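Local coordinates for hypothetical protein (PDB 3WOC) that binds heparin as a prostate-derived jacalin-like lectin of boar sperm, where it is probably linked to capacitation, at residues P108-T111 with G112-L115. Residues are numbered along the deposited sequence; the frame is centred on the assembly and turned at random.
Sequences PNLT and GQVL
L110 and Q113 close a type II beta turn through T111 and G112, the backbone N of Q113 reaching back to the O of L110 at 3.2 Å. G112 sits at positive phi, as the third position of such a turn usually does. Q113 then sends its side chain back along the segment that leads into the turn. With CG beside its own backbone N (chi1 -69°) and the chain extended beyond it, the amide is carried alongside the incoming backbone, where OE1 of Q113 takes the N-H of L110, 3.2 Å from its N. The bond is somewhat bent (148° at the hydrogen), and the N lies 47° out of the amide plane, above the carbonyl. L110 is therefore gripped at both its N and its O by the same residue, once by side chain and once by backbone. A water adds to this: it accepts from the N of N109 at 2.9 Å and gives a weak bond to the same OE1. Aliphatic atoms of L110 pack against the amide. The CB of L110 lies 3.3 Å from OE1 of Q113, and CD2 of L110 comes within 3.9 Å of NE2 of Q113. P108 runs past Q113 in the opposite direction, its CB 3.7 Å from the CB of Q113. W134 of strand 127-135 and F136 just after it both touch Q113, so the turn packs against that strand and its continuation. This surface loop, with its type II turn, carries the chain from strand 102-106 of one sheet to strand 114-122 of another in the jacalin-like beta-prism fold.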
ATOM      1  N   PRO A 108      12.478   4.276  -3.677  1.00 31.08           N
ATOM      2  CA  PRO A 108      13.607   3.618  -3.018  1.00 31.28           C
ATOM      3  C   PRO A 108      14.844   4.512  -2.967  1.00 31.61           C
ATOM      4  O   PRO A 108      14.937   5.488  -3.719  1.00 31.75           O
ATOM      5  CB  PRO A 108      13.871   2.403  -3.911  1.00 31.27           C
ATOM      6  CG  PRO A 108      13.306   2.762  -5.230  1.00 31.08           C
ATOM      7  CD  PRO A 108      12.100   3.581  -4.920  1.00 31.06           C
ATOM      8  N   ASN A 109      15.780   4.186  -2.082  1.00 32.03           N
ATOM      9  CA  ASN A 109      17.028   4.935  -1.989  1.00 32.60           C
ATOM     10  C   ASN A 109      17.980   4.542  -3.107  1.00 32.46           C
ATOM     11  O   ASN A 109      18.760   5.363  -3.586  1.00 32.64           O
ATOM     12  CB  ASN A 109      17.699   4.723  -0.633  1.00 32.92           C
ATOM     13  CG  ASN A 109      18.217   6.017  -0.036  1.00 34.49           C
ATOM     14  OD1 ASN A 109      19.419   6.298  -0.072  1.00 36.67           O
ATOM     15  ND2 ASN A 109      17.307   6.826   0.503  1.00 35.05           N
ATOM     16  N   LEU A 110      17.895   3.280  -3.518  1.00 32.23           N
ATOM     17  CA  LEU A 110      18.759   2.732  -4.551  1.00 32.02           C
ATOM     18  C   LEU A 110      17.980   2.506  -5.838  1.00 31.87           C
ATOM     19  O   LEU A 110      16.965   1.806  -5.850  1.00 31.85           O
ATOM     20  CB  LEU A 110      19.396   1.421  -4.070  1.00 32.07           C
ATOM     21  CG  LEU A 110      20.764   1.393  -3.370  1.00 32.05           C
ATOM     22  CD1 LEU A 110      21.076   2.658  -2.583  1.00 32.52           C
ATOM     23  CD2 LEU A 110      20.879   0.162  -2.477  1.00 32.10           C
ATOM     24  N   THR A 111      18.459   3.113  -6.918  1.00 31.72           N
ATOM     25  CA  THR A 111      17.871   2.928  -8.239  1.00 31.59           C
ATOM     26  C   THR A 111      18.033   1.471  -8.648  1.00 31.02           C
ATOM     27  O   THR A 111      19.130   0.917  -8.567  1.00 31.00           O
ATOM     28  CB  THR A 111      18.533   3.838  -9.285  1.00 31.73           C
ATOM     29  OG1 THR A 111      19.950   3.635  -9.258  1.00 32.80           O
ATOM     30  CG2 THR A 111      18.229   5.308  -8.988  1.00 32.08           C
ATOM     31  N   GLY A 112      16.933   0.858  -9.074  1.00 30.44           N
ATOM     32  CA  GLY A 112      16.915  -0.567  -9.393  1.00 29.87           C
ATOM     33  C   GLY A 112      16.033  -1.349  -8.439  1.00 29.44           C
ATOM     34  O   GLY A 112      15.479  -2.385  -8.807  1.00 29.33           O
ATOM     35  N   GLN A 113      15.912  -0.847  -7.211  1.00 29.15           N
ATOM     36  CA  GLN A 113      15.044  -1.444  -6.198  1.00 28.73           C
ATOM     37  C   GLN A 113      13.573  -1.253  -6.543  1.00 28.40           C
ATOM     38  O   GLN A 113      13.193  -0.296  -7.232  1.00 28.08           O
ATOM     39  CB  GLN A 113      15.323  -0.846  -4.824  1.00 28.90           C
ATOM     40  CG  GLN A 113      16.663  -1.219  -4.229  1.00 29.15           C
ATOM     41  CD  GLN A 113      16.862  -0.641  -2.845  1.00 29.49           C
ATOM     42  OE1 GLN A 113      16.538   0.521  -2.585  1.00 30.52           O
ATOM     43  NE2 GLN A 113      17.404  -1.448  -1.947  1.00 29.49           N
ATOM     44  N   VAL A 114      12.754  -2.184  -6.063  1.00 28.06           N
ATOM     45  CA  VAL A 114      11.317  -2.176  -6.320  1.00 27.73           C
ATOM     46  C   VAL A 114      10.564  -2.419  -5.014  1.00 27.73           C
ATOM     47  O   VAL A 114      11.163  -2.824  -4.015  1.00 27.83           O
ATOM     48  CB  VAL A 114      10.909  -3.233  -7.392  1.00 27.68           C
ATOM     49  CG1 VAL A 114      11.752  -3.081  -8.658  1.00 27.20           C
ATOM     50  CG2 VAL A 114      11.008  -4.662  -6.842  1.00 27.27           C
ATOM     51  N   LEU A 115       9.258  -2.169  -5.024  1.00 27.64           N
ATOM     52  CA  LEU A 115       8.421  -2.383  -3.850  1.00 27.46           C
ATOM     53  C   LEU A 115       8.295  -3.874  -3.550  1.00 27.67           C
ATOM     54  O   LEU A 115       7.925  -4.660  -4.423  1.00 27.75           O
ATOM     55  CB  LEU A 115       7.034  -1.764  -4.061  1.00 27.42           C
ATOM     56  CG  LEU A 115       6.075  -1.663  -2.868  1.00 26.98           C
ATOM     57  CD1 LEU A 115       6.493  -0.547  -1.923  1.00 26.47           C
ATOM     58  CD2 LEU A 115       4.649  -1.444  -3.349  1.00 27.05           C
TER
HETATM   59  O   HOH W   1      15.104   2.339  -0.010  1.00 37.85           O